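Conserved hypothetical cytochrome protein (Kuenenia stuttgartiensis, PDB 6H5L) binds two c-type hemes and probably relays electrons within a hydroxylamine oxidoreductase-like reductase complex of an anammox bacterium. Local coordinates at residues Y210-H213 with Y214-L218; A127-K130 with I131-K135; D30-L33 with S34-M37; V93-L96 with K97-E101. One frame throughout, in Å; residues are numbered along the deposited sequence.

Interaction 1 of 4, residues Y210-H213 with Y214-L218; sequences YLTH and YVMSL. With HEC (heme c), chain K.
Leu211 and Val215, one turn apart on helix 205-217, form the heme-facing side of this C-terminal helix of the second cytochrome c domain; the heme is the second one, attached at Cys138. Their side chains touch lightly, Leu211 CG lying 4.5 Å from Val215 CG2, and both are directed at the same edge of the porphyrin. Leu211 carries its CG opposite the backbone N (chi1 -180°), which sends both methyl branches to this heme; CD2 comes to 3.6 Å from the heme methyl CMB. Val215 approaches that methyl with CG2 at 4.0 Å, while its other branch, CG1, lies 4.1 Å from the heme methyl CMA. The pair therefore reaches the methyls of two adjacent pyrroles, and this is the tightly packed side of the turn. On the flank toward helix 122-135, the Tyr214 ring meets that of Tyr132, and His213 ND1 is hydrogen-bonded to Thr124 OG1. Thr212 faces helix 180-189, its hydroxyl bonded to Arg208 O.

Packing is looser at Met216 and Ser217, both partly exposed. Met216, bent along its chain, brings CG to 4.2 Å from Thr212 CG2 before its sulfur end leads off. The backbone ladder nevertheless stays regular up to the bond from Met216 N to Thr212 O, almost straight at 170°, and is clearly bent only at Ser217 N to His213 O (137°). Beyond it, Leu218 CG sits 4.1 Å above one face of the Tyr214 ring, displaced toward the rim.

Interaction 2 of 4, residues A127-K130 with I131-K135; sequences AGKK and IYEEK
A wider pi-type turn at 131-135 closes helix 122-135, the N-terminal helix of the second cytochrome c domain, and Lys130 O is its pivot. That carbonyl accepts two backbone donors, Glu134 N at 2.8 Å and Lys135 N at 3.2 Å; the second bond spans five residues and defines the widening. Two residues earlier the bond is an ordinary helical one, Tyr132 N to Gly128 O at 2.8 Å.

Two lysine-glutamate pairs run along the outer surface without closing into salt bridges. Lys129 is fully extended and passes obliquely by Glu133, whose OE2 touches its aliphatic chain at CE (3.4 Å) but stays 4.6 Å from NZ. Lys130 and Glu134 repeat this more loosely, Glu134 OE1 lying 3.7 Å from Lys130 CG and 5.2 Å from Lys130 NZ. Any attraction is thus likely to be diffuse. Glu133 OE1 has a further, weak bond to Tyr214 OH.

On the buried side, Tyr132 CG stands opposite the backbone N (chi1 180°), aiming the ring at the heme site, where its hydroxyl is hydrogen-bonded to Gly143 O. The turn thus delivers the chain to the Cys-X-X-Cys-His heme-attachment motif of Cys138, Cys141 and His142, the hallmark of c-type cytochromes.

Interaction 3 of 4, residues D30-L33 with S34-M37; sequences DGLL and SRSM. With HEC (heme c), chain C.
Asp30 and Gly31 meet Ser34 where the loop after the first heme-binding motif tightens into a short 3-10 turn. Asp30 contributes backbone, its CA lying 3.5 Å from Ser34 OG. Gly31 O accepts Ser34 N at 3.0 Å, the donor standing 60° out of the carbonyl plane, a three-residue bond, as a 3-10 turn requires. Leu32 O repeats the pattern with Arg35 N at 3.3 Å, and Leu32 CD1 lies over one face of the Arg35 guanidinium, 4.1 Å above its plane and offset toward the rim. Arg35 starts with CG between its backbone N and carbonyl carbon (chi1 66°) and then extends past Leu32 O; NH2 forms a salt bridge with Asp356 of a neighbouring hydroxylamine oxidoreductase-like subunit, which also binds Ser36 OG.

Leu33 reaches a heme c hydrogen-bonded by such subunits, not one of this chain's own two, CD2 coming to 3.6 Å from the heme methyl CMD. Cut back to an alanine, Leu33 would lose both branches, and a gap is likely to open beside that methyl and the propionate. Behind it Met37, from the pocket of this chain's first heme, turns back at chi3 (-65°) to place CE 4.2 Å from Leu33 CB.

Interaction 4 of 4, residues V93-L96 with K97-E101; sequences VPVL and KSFSE
Phe99 folds back over the end of helix 93-97, so that Val95 O lies 3.2 Å above the centre of one face of its ring. The side chains of Val95 and Phe99 run alongside each other, pointing the same way, and meet at Val95 CG1 and Phe99 CZ, 3.8 Å apart. CG of Phe99 is set opposite its own carbonyl carbon (chi1 -65°), the torsion that swings the ring back to the helix. A hydrogen bond to Val95 O comes from Ser98 OG, at 2.8 Å; the ring only covers it. With an alanine in place of Phe99, Val95 CG1 and one side of its carbonyl would probably lose their cover, and Tyr15 its ring partner.

Further out, the type I turn from Lys97 to Ser100 positions the ring, following the backbone bond from Lys97 N to Val93 O (3.0 Å). Lys97 crosses Val93 obliquely, CD to CG1 at 4.1 Å, before its amine pairs with Asp62 in a salt bridge. Ser100 OG weakly caps Ala102 N at the next helix. Leu96 touches the first heme, and helix 93-97, late in the first cytochrome domain, packs through Val95 and Leu96 against Tyr15 of helix 9-18, consistent with the N- and C-terminal helix packing typical of cytochrome c domains.

Along the chain the order is interaction 3, interaction 4, interaction 2, interaction 1. The first two lie about 20 Å apart between centres and both reach the pocket of the first heme: residues 30-37 from a loop that also lies against a heme of the partner subunits, residues 93-101 from the end of helix 93-97. Interactions 2 and 1 are on helices 122-135 and 205-217, centres 10 Å apart, and touch directly, Tyr214 CB packing 3.6 Å from Gly128 C. The two groups stand 35 to 39 Å apart between centres, consistent with two cytochrome c domains, each holding one heme, the first probably placed to exchange electrons with the partner subunits.

Interaction 1 of 4, residues Y210-H213 with Y214-L218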
loop_
_atom_site.group_PDB
_atom_site.type_symbol
_atom_site.label_atom_id
_atom_site.label_comp_id
_atom_site.label_asym_id
_atom_site.label_seq_id
_atom_site.Cartn_x
_atom_site.Cartn_y
_atom_site.Cartn_z
ATOM N N TYR B 210 39.772 -8.078 -11.767
ATOM C CA TYR B 210 38.639 -8.790 -11.179
ATOM C C TYR B 210 38.213 -8.130 -9.876
ATOM O O TYR B 210 37.026 -7.860 -9.656
ATOM C CB TYR B 210 38.994 -10.257 -10.917
ATOM C CG TYR B 210 39.495 -11.060 -12.100
ATOM C CD1 TYR B 210 39.243 -10.663 -13.408
ATOM C CD2 TYR B 210 40.214 -12.233 -11.899
ATOM C CE1 TYR B 210 39.705 -11.408 -14.481
ATOM C CE2 TYR B 210 40.677 -12.981 -12.962
ATOM C CZ TYR B 210 40.420 -12.566 -14.250
ATOM O OH TYR B 210 40.880 -13.310 -15.312
ATOM N N LEU B 211 39.182 -7.869 -8.996
ATOM C CA LEU B 211 38.888 -7.235 -7.716
ATOM C C LEU B 211 38.322 -5.836 -7.912
ATOM O O LEU B 211 37.379 -5.437 -7.219
ATOM C CB LEU B 211 40.155 -7.188 -6.864
ATOM C CG LEU B 211 40.077 -6.567 -5.472
ATOM C CD1 LEU B 211 39.157 -7.374 -4.573
ATOM C CD2 LEU B 211 41.472 -6.471 -4.874
ATOM N N THR B 212 38.890 -5.072 -8.848
ATOM C CA THR B 212 38.366 -3.740 -9.137
ATOM C C THR B 212 36.911 -3.807 -9.583
ATOM O O THR B 212 36.081 -3.007 -9.138
ATOM C CB THR B 212 39.220 -3.058 -10.207
ATOM O OG1 THR B 212 40.529 -2.802 -9.687
ATOM C CG2 THR B 212 38.587 -1.753 -10.648
ATOM N N HIS B 213 36.583 -4.763 -10.456
ATOM C CA HIS B 213 35.215 -4.875 -10.956
ATOM C C HIS B 213 34.231 -5.153 -9.828
ATOM O O HIS B 213 33.114 -4.621 -9.826
ATOM C CB HIS B 213 35.134 -5.966 -12.024
ATOM C CG HIS B 213 35.892 -5.644 -13.274
ATOM N ND1 HIS B 213 36.210 -6.597 -14.218
ATOM C CD2 HIS B 213 36.393 -4.474 -13.737
ATOM C CE1 HIS B 213 36.876 -6.028 -15.208
ATOM N NE2 HIS B 213 37.000 -4.741 -14.941
ATOM N N TYR B 214 34.622 -5.983 -8.859
ATOM C CA TYR B 214 33.726 -6.265 -7.741
ATOM C C TYR B 214 33.603 -5.065 -6.811
ATOM O O TYR B 214 32.529 -4.815 -6.250
ATOM C CB TYR B 214 34.201 -7.488 -6.961
ATOM C CG TYR B 214 33.368 -7.744 -5.727
ATOM C CD1 TYR B 214 32.080 -8.254 -5.830
ATOM C CD2 TYR B 214 33.861 -7.460 -4.459
ATOM C CE1 TYR B 214 31.309 -8.482 -4.705
ATOM C CE2 TYR B 214 33.098 -7.684 -3.330
ATOM C CZ TYR B 214 31.824 -8.197 -3.458
ATOM O OH TYR B 214 31.065 -8.422 -2.332
ATOM N N VAL B 215 34.694 -4.320 -6.619
ATOM C CA VAL B 215 34.634 -3.126 -5.780
ATOM C C VAL B 215 33.695 -2.094 -6.392
ATOM O O VAL B 215 32.888 -1.473 -5.689
ATOM C CB VAL B 215 36.046 -2.552 -5.559
ATOM C CG1 VAL B 215 35.966 -1.192 -4.880
ATOM C CG2 VAL B 215 36.883 -3.509 -4.729
ATOM N N MET B 216 33.781 -1.896 -7.710
ATOM C CA MET B 216 32.841 -1.009 -8.386
ATOM C C MET B 216 31.413 -1.532 -8.290
ATOM O O MET B 216 30.462 -0.742 -8.282
ATOM C CB MET B 216 33.243 -0.834 -9.850
ATOM C CG MET B 216 34.662 -0.322 -10.054
ATOM S SD MET B 216 34.928 1.329 -9.380
ATOM C CE MET B 216 35.067 2.284 -10.887
ATOM N N SER B 217 31.246 -2.856 -8.218
ATOM C CA SER B 217 29.914 -3.435 -8.079
ATOM C C SER B 217 29.255 -3.030 -6.767
ATOM O O SER B 217 28.024 -2.944 -6.691
ATOM C CB SER B 217 29.994 -4.959 -8.184
ATOM O OG SER B 217 28.922 -5.577 -7.491
ATOM N N LEU B 218 30.051 -2.780 -5.727
ATOM C CA LEU B 218 29.511 -2.401 -4.427
ATOM C C LEU B 218 29.009 -0.963 -4.389
ATOM O O LEU B 218 28.294 -0.598 -3.449
ATOM C CB LEU B 218 30.568 -2.613 -3.340
ATOM C CG LEU B 218 31.034 -4.061 -3.162
ATOM C CD1 LEU B 218 32.109 -4.159 -2.091
ATOM C CD2 LEU B 218 29.855 -4.964 -2.830
HETATM FE FE HEC K . 41.269 -1.113 2.033
HETATM C CHA HEC K . 41.384 2.253 1.368
HETATM C CHB HEC K . 39.789 -1.650 -1.022
HETATM C CHC HEC K . 41.473 -4.506 2.519
HETATM C CHD HEC K . 42.028 -0.578 5.324
HETATM N NA HEC K . 40.743 0.080 0.432
HETATM C C1A HEC K . 40.769 1.461 0.423
HETATM C C2A HEC K . 40.048 1.917 -0.751
HETATM C C3A HEC K . 39.605 0.838 -1.408
HETATM C C4A HEC K . 40.034 -0.339 -0.678
HETATM C CMA HEC K . 38.784 0.830 -2.717
HETATM C CAA HEC K . 39.828 3.394 -1.156
HETATM C CBA HEC K . 40.763 3.775 -2.302
HETATM C CGA HEC K . 40.563 5.228 -2.651
HETATM O O1A HEC K . 39.814 5.924 -1.918
HETATM O O2A HEC K . 41.153 5.692 -3.659
HETATM N NB HEC K . 40.658 -2.779 0.981
HETATM C C1B HEC K . 40.223 -2.761 -0.329
HETATM C C2B HEC K . 40.313 -4.108 -0.854
HETATM C C3B HEC K . 40.776 -4.904 0.123
HETATM C C4B HEC K . 41.003 -4.080 1.296
HETATM C CMB HEC K . 39.903 -4.508 -2.289
HETATM C CAB HEC K . 41.034 -6.429 0.063
HETATM C CBB HEC K . 42.095 -6.811 -0.992
HETATM N NC HEC K . 41.633 -2.321 3.636
HETATM C C1C HEC K . 41.749 -3.699 3.603
HETATM C C2C HEC K . 42.340 -4.129 4.856
HETATM C C3C HEC K . 42.368 -3.066 5.673
HETATM C C4C HEC K . 42.008 -1.890 4.894
HETATM C CMC HEC K . 42.471 -5.611 5.285
HETATM C CAC HEC K . 42.842 -3.051 7.147
HETATM C CBC HEC K . 44.352 -3.360 7.235
HETATM N ND HEC K . 41.632 0.588 3.178
HETATM C C1D HEC K . 41.973 0.551 4.528
HETATM C C2D HEC K . 42.260 1.901 4.962
HETATM C C3D HEC K . 42.059 2.789 3.725
HETATM C C4D HEC K . 41.669 1.885 2.666
HETATM C CMD HEC K . 42.682 2.353 6.376
HETATM C CAD HEC K . 42.234 4.321 3.625
HETATM C CBD HEC K . 40.968 5.016 4.119
HETATM C CGD HEC K . 41.180 6.507 4.162
HETATM O O1D HEC K . 42.211 6.988 3.622
HETATM O O2D HEC K . 40.317 7.217 4.741
#

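Interaction 2 of 4, residues A127-K130 with I131-K135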
loop_
_atom_site.group_PDB
_atom_site.type_symbol
_atom_site.label_atom_id
_atom_site.label_comp_id
_atom_site.label_asym_id
_atom_site.label_seq_id
_atom_site.Cartn_x
_atom_site.Cartn_y
_atom_site.Cartn_z
ATOM N N ALA B 127 34.741 -13.431 -9.534
ATOM C CA ALA B 127 36.125 -13.740 -9.190
ATOM C C ALA B 127 36.696 -12.711 -8.225
ATOM O O ALA B 127 37.553 -13.046 -7.400
ATOM C CB ALA B 127 36.981 -13.819 -10.454
ATOM N N GLY B 128 36.235 -11.466 -8.311
ATOM C CA GLY B 128 36.642 -10.434 -7.379
ATOM C C GLY B 128 35.941 -10.563 -6.043
ATOM O O GLY B 128 36.525 -10.270 -4.995
ATOM N N LYS B 129 34.676 -10.992 -6.071
ATOM C CA LYS B 129 33.961 -11.271 -4.829
ATOM C C LYS B 129 34.660 -12.359 -4.027
ATOM O O LYS B 129 34.743 -12.280 -2.796
ATOM C CB LYS B 129 32.518 -11.679 -5.131
ATOM C CG LYS B 129 31.750 -12.172 -3.912
ATOM C CD LYS B 129 30.315 -12.530 -4.255
ATOM C CE LYS B 129 29.578 -13.063 -3.036
ATOM N NZ LYS B 129 28.150 -13.359 -3.337
ATOM N N LYS B 130 35.173 -13.380 -4.713
ATOM C CA LYS B 130 35.883 -14.459 -4.037
ATOM C C LYS B 130 37.165 -13.950 -3.389
ATOM O O LYS B 130 37.473 -14.304 -2.245
ATOM C CB LYS B 130 36.186 -15.571 -5.040
ATOM C CG LYS B 130 36.309 -16.961 -4.447
ATOM C CD LYS B 130 36.561 -17.980 -5.545
ATOM C CE LYS B 130 36.847 -19.360 -4.983
ATOM N NZ LYS B 130 37.348 -20.274 -6.047
ATOM N N ILE B 131 37.924 -13.114 -4.104
ATOM C CA ILE B 131 39.143 -12.535 -3.541
ATOM C C ILE B 131 38.804 -11.624 -2.368
ATOM O O ILE B 131 39.441 -11.678 -1.309
ATOM C CB ILE B 131 39.928 -11.777 -4.627
ATOM C CG1 ILE B 131 40.399 -12.737 -5.722
ATOM C CG2 ILE B 131 41.103 -11.018 -4.018
ATOM C CD1 ILE B 131 41.043 -12.035 -6.902
ATOM N N TYR B 132 37.795 -10.768 -2.548
ATOM C CA TYR B 132 37.447 -9.779 -1.532
ATOM C C TYR B 132 37.012 -10.440 -0.229
ATOM O O TYR B 132 37.290 -9.923 0.859
ATOM C CB TYR B 132 36.342 -8.864 -2.069
ATOM C CG TYR B 132 35.865 -7.787 -1.117
ATOM C CD1 TYR B 132 34.879 -8.052 -0.173
ATOM C CD2 TYR B 132 36.376 -6.497 -1.183
ATOM C CE1 TYR B 132 34.433 -7.071 0.693
ATOM C CE2 TYR B 132 35.933 -5.506 -0.320
ATOM C CZ TYR B 132 34.961 -5.801 0.615
ATOM O OH TYR B 132 34.512 -4.825 1.477
ATOM N N GLU B 133 36.328 -11.579 -0.314
ATOM C CA GLU B 133 35.694 -12.171 0.859
ATOM C C GLU B 133 36.412 -13.400 1.401
ATOM O O GLU B 133 36.305 -13.683 2.599
ATOM C CB GLU B 133 34.237 -12.534 0.548
ATOM C CG GLU B 133 33.217 -11.571 1.138
ATOM C CD GLU B 133 32.152 -11.156 0.138
ATOM O OE1 GLU B 133 31.979 -9.937 -0.080
ATOM O OE2 GLU B 133 31.490 -12.049 -0.434
ATOM N N GLU B 134 37.126 -14.146 0.559
ATOM C CA GLU B 134 37.777 -15.380 0.980
ATOM C C GLU B 134 39.297 -15.287 0.935
ATOM O O GLU B 134 39.964 -15.514 1.951
ATOM C CB GLU B 134 37.302 -16.548 0.105
ATOM C CG GLU B 134 35.810 -16.812 0.155
ATOM C CD GLU B 134 35.400 -17.942 -0.767
ATOM O OE1 GLU B 134 36.284 -18.736 -1.156
ATOM O OE2 GLU B 134 34.202 -18.034 -1.109
ATOM N N LYS B 135 39.865 -14.947 -0.223
ATOM C CA LYS B 135 41.310 -15.062 -0.402
ATOM C C LYS B 135 42.066 -14.017 0.407
ATOM O O LYS B 135 43.148 -14.302 0.932
ATOM C CB LYS B 135 41.662 -14.955 -1.887
ATOM C CG LYS B 135 43.105 -15.311 -2.208
ATOM C CD LYS B 135 43.281 -15.616 -3.682
ATOM C CE LYS B 135 44.652 -16.204 -3.969
ATOM N NZ LYS B 135 44.733 -16.756 -5.349
#

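Interaction 3 of 4, residues D30-L33 with S34-M37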
loop_
_atom_site.group_PDB
_atom_site.type_symbol
_atom_site.label_atom_id
_atom_site.label_comp_id
_atom_site.label_asym_id
_atom_site.label_seq_id
_atom_site.Cartn_x
_atom_site.Cartn_y
_atom_site.Cartn_z
ATOM N N ASP B 30 50.074 20.569 10.479
ATOM C CA ASP B 30 49.756 21.106 11.794
ATOM C C ASP B 30 49.365 22.574 11.707
ATOM O O ASP B 30 49.715 23.381 12.574
ATOM C CB ASP B 30 50.923 20.916 12.760
ATOM C CG ASP B 30 52.170 21.665 12.328
ATOM O OD1 ASP B 30 52.347 21.877 11.110
ATOM O OD2 ASP B 30 52.972 22.041 13.209
ATOM N N GLY B 31 48.640 22.953 10.656
ATOM C CA GLY B 31 47.952 24.227 10.676
ATOM C C GLY B 31 46.957 24.294 11.818
ATOM O O GLY B 31 46.550 23.277 12.380
ATOM N N LEU B 32 46.569 25.520 12.179
ATOM C CA LEU B 32 45.664 25.687 13.314
ATOM C C LEU B 32 44.364 24.920 13.104
ATOM O O LEU B 32 43.882 24.242 14.017
ATOM C CB LEU B 32 45.370 27.167 13.554
ATOM C CG LEU B 32 44.577 27.418 14.840
ATOM C CD1 LEU B 32 45.446 27.158 16.062
ATOM C CD2 LEU B 32 43.987 28.816 14.884
ATOM N N LEU B 33 43.797 24.988 11.897
ATOM C CA LEU B 33 42.532 24.318 11.617
ATOM C C LEU B 33 42.660 22.802 11.563
ATOM O O LEU B 33 41.636 22.120 11.457
ATOM C CB LEU B 33 41.946 24.836 10.302
ATOM C CG LEU B 33 40.979 26.024 10.357
ATOM C CD1 LEU B 33 41.248 26.915 11.560
ATOM C CD2 LEU B 33 41.067 26.835 9.074
ATOM N N SER B 34 43.878 22.260 11.632
ATOM C CA SER B 34 44.046 20.811 11.648
ATOM C C SER B 34 43.618 20.193 12.973
ATOM O O SER B 34 43.366 18.985 13.024
ATOM C CB SER B 34 45.501 20.446 11.355
ATOM O OG SER B 34 46.359 20.894 12.390
ATOM N N ARG B 35 43.533 20.992 14.040
ATOM C CA ARG B 35 43.148 20.458 15.344
ATOM C C ARG B 35 41.718 19.933 15.343
ATOM O O ARG B 35 41.409 18.982 16.070
ATOM C CB ARG B 35 43.310 21.533 16.418
ATOM C CG ARG B 35 42.351 22.701 16.249
ATOM C CD ARG B 35 42.582 23.805 17.260
ATOM N NE ARG B 35 41.713 24.947 16.990
ATOM C CZ ARG B 35 41.649 26.037 17.744
ATOM N NH1 ARG B 35 42.407 26.141 18.828
ATOM N NH2 ARG B 35 40.827 27.025 17.417
ATOM N N SER B 36 40.839 20.527 14.538
ATOM C CA SER B 36 39.425 20.173 14.513
ATOM C C SER B 36 39.015 19.509 13.208
ATOM O O SER B 36 37.819 19.320 12.968
ATOM C CB SER B 36 38.569 21.417 14.752
ATOM O OG SER B 36 38.743 22.361 13.708
ATOM N N MET B 37 39.974 19.149 12.363
ATOM C CA MET B 37 39.697 18.650 11.027
ATOM C C MET B 37 39.833 17.135 10.987
ATOM O O MET B 37 40.768 16.572 11.561
ATOM C CB MET B 37 40.646 19.293 10.015
ATOM C CG MET B 37 40.324 18.999 8.565
ATOM S SD MET B 37 41.291 20.032 7.447
ATOM C CE MET B 37 40.663 21.657 7.861
HETATM FE FE HEC C . 34.420 28.627 4.560
HETATM C CHA HEC C . 34.793 29.389 7.870
HETATM C CHB HEC C . 31.616 30.610 4.415
HETATM C CHC HEC C . 34.381 28.308 1.166
HETATM C CHD HEC C . 36.567 25.985 4.818
HETATM N NA HEC C . 33.407 29.809 5.887
HETATM C C1A HEC C . 33.700 29.936 7.232
HETATM C C2A HEC C . 32.663 30.747 7.844
HETATM C C3A HEC C . 31.785 31.080 6.891
HETATM C C4A HEC C . 32.234 30.499 5.640
HETATM C CMA HEC C . 30.512 31.934 7.074
HETATM C CAA HEC C . 32.596 31.137 9.340
HETATM C CBA HEC C . 33.101 32.557 9.577
HETATM C CGA HEC C . 33.147 32.804 11.064
HETATM O O1A HEC C . 32.975 31.827 11.838
HETATM O O2A HEC C . 33.356 33.973 11.479
HETATM N NB HEC C . 33.175 29.278 3.071
HETATM C C1B HEC C . 32.159 30.201 3.217
HETATM C C2B HEC C . 31.779 30.666 1.897
HETATM C C3B HEC C . 32.539 30.022 0.999
HETATM C C4B HEC C . 33.435 29.141 1.720
HETATM C CMB HEC C . 30.666 31.699 1.609
HETATM C CAB HEC C . 32.507 30.175 -0.538
HETATM C CBB HEC C . 33.006 31.569 -0.975
HETATM N NC HEC C . 35.262 27.324 3.237
HETATM C C1C HEC C . 35.220 27.469 1.865
HETATM C C2C HEC C . 36.292 26.679 1.294
HETATM C C3C HEC C . 36.826 25.942 2.288
HETATM C C4C HEC C . 36.234 26.392 3.541
HETATM C CMC HEC C . 36.464 26.470 -0.231
HETATM C CAC HEC C . 37.949 24.879 2.169
HETATM C CBC HEC C . 39.244 25.467 1.564
HETATM N ND HEC C . 35.504 27.796 6.127
HETATM C C1D HEC C . 36.376 26.720 5.975
HETATM C C2D HEC C . 37.050 26.503 7.238
HETATM C C3D HEC C . 36.498 27.569 8.195
HETATM C C4D HEC C . 35.543 28.324 7.415
HETATM C CMD HEC C . 38.107 25.426 7.556
HETATM C CAD HEC C . 36.885 27.785 9.676
HETATM C CBD HEC C . 37.731 29.052 9.775
HETATM C CGD HEC C . 38.126 29.337 11.200
HETATM O O1D HEC C . 38.787 30.383 11.431
HETATM O O2D HEC C . 37.786 28.529 12.100
#

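Interaction 4 of 4, residues V93-L96 with K97-E101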
loop_
_atom_site.group_PDB
_atom_site.type_symbol
_atom_site.label_atom_id
_atom_site.label_comp_id
_atom_site.label_asym_id
_atom_site.label_seq_id
_atom_site.Cartn_x
_atom_site.Cartn_y
_atom_site.Cartn_z
ATOM N N VAL B 93 54.643 22.129 -6.028
ATOM C CA VAL B 93 55.143 20.757 -5.949
ATOM C C VAL B 93 56.513 20.682 -5.274
ATOM O O VAL B 93 56.668 19.883 -4.341
ATOM C CB VAL B 93 55.130 20.103 -7.340
ATOM C CG1 VAL B 93 55.732 18.707 -7.280
ATOM C CG2 VAL B 93 53.711 20.056 -7.887
ATOM N N PRO B 94 57.523 21.466 -5.680
ATOM C CA PRO B 94 58.810 21.381 -4.967
ATOM C C PRO B 94 58.724 21.843 -3.525
ATOM O O PRO B 94 59.484 21.349 -2.683
ATOM C CB PRO B 94 59.736 22.289 -5.790
ATOM C CG PRO B 94 59.037 22.493 -7.088
ATOM C CD PRO B 94 57.586 22.446 -6.775
ATOM N N VAL B 95 57.828 22.784 -3.218
ATOM C CA VAL B 95 57.645 23.219 -1.834
ATOM C C VAL B 95 57.215 22.043 -0.967
ATOM O O VAL B 95 57.738 21.834 0.135
ATOM C CB VAL B 95 56.631 24.374 -1.763
ATOM C CG1 VAL B 95 56.505 24.882 -0.333
ATOM C CG2 VAL B 95 57.033 25.500 -2.705
ATOM N N LEU B 96 56.251 21.258 -1.456
ATOM C CA LEU B 96 55.840 20.051 -0.747
ATOM C C LEU B 96 56.977 19.039 -0.671
ATOM O O LEU B 96 57.117 18.325 0.329
ATOM C CB LEU B 96 54.618 19.434 -1.428
ATOM C CG LEU B 96 53.229 19.882 -0.964
ATOM C CD1 LEU B 96 53.023 21.377 -1.158
ATOM C CD2 LEU B 96 52.143 19.095 -1.684
ATOM N N LYS B 97 57.800 18.963 -1.722
ATOM C CA LYS B 97 58.921 18.027 -1.722
ATOM C C LYS B 97 60.000 18.442 -0.732
ATOM O O LYS B 97 60.673 17.579 -0.156
ATOM C CB LYS B 97 59.512 17.908 -3.128
ATOM C CG LYS B 97 58.537 17.398 -4.176
ATOM C CD LYS B 97 59.191 17.284 -5.544
ATOM C CE LYS B 97 60.206 16.153 -5.579
ATOM N NZ LYS B 97 60.856 16.028 -6.912
ATOM N N SER B 98 60.176 19.748 -0.514
ATOM C CA SER B 98 61.216 20.231 0.386
ATOM C C SER B 98 60.908 19.954 1.851
ATOM O O SER B 98 61.786 20.154 2.698
ATOM C CB SER B 98 61.435 21.733 0.184
ATOM O OG SER B 98 60.358 22.485 0.714
ATOM N N PHE B 99 59.696 19.498 2.170
ATOM C CA PHE B 99 59.333 19.233 3.556
ATOM C C PHE B 99 59.885 17.910 4.069
ATOM O O PHE B 99 59.938 17.709 5.289
ATOM C CB PHE B 99 57.810 19.246 3.713
ATOM C CG PHE B 99 57.182 20.590 3.457
ATOM C CD1 PHE B 99 57.800 21.755 3.880
ATOM C CD2 PHE B 99 55.972 20.684 2.788
ATOM C CE1 PHE B 99 57.221 22.990 3.644
ATOM C CE2 PHE B 99 55.389 21.914 2.548
ATOM C CZ PHE B 99 56.014 23.069 2.977
ATOM N N SER B 100 60.299 17.010 3.181
ATOM C CA SER B 100 60.769 15.685 3.562
ATOM C C SER B 100 62.165 15.461 3.003
ATOM O O SER B 100 62.400 15.656 1.806
ATOM C CB SER B 100 59.812 14.596 3.066
ATOM O OG SER B 100 60.292 13.307 3.400
ATOM N N GLU B 101 63.089 15.049 3.876
ATOM C CA GLU B 101 64.449 14.751 3.440
ATOM C C GLU B 101 64.484 13.588 2.459
ATOM O O GLU B 101 65.422 13.479 1.660
ATOM C CB GLU B 101 65.329 14.447 4.652
ATOM C CG GLU B 101 65.487 15.612 5.618
ATOM C CD GLU B 101 66.500 16.634 5.140
ATOM O OE1 GLU B 101 67.570 16.221 4.644
ATOM O OE2 GLU B 101 66.228 17.850 5.258
#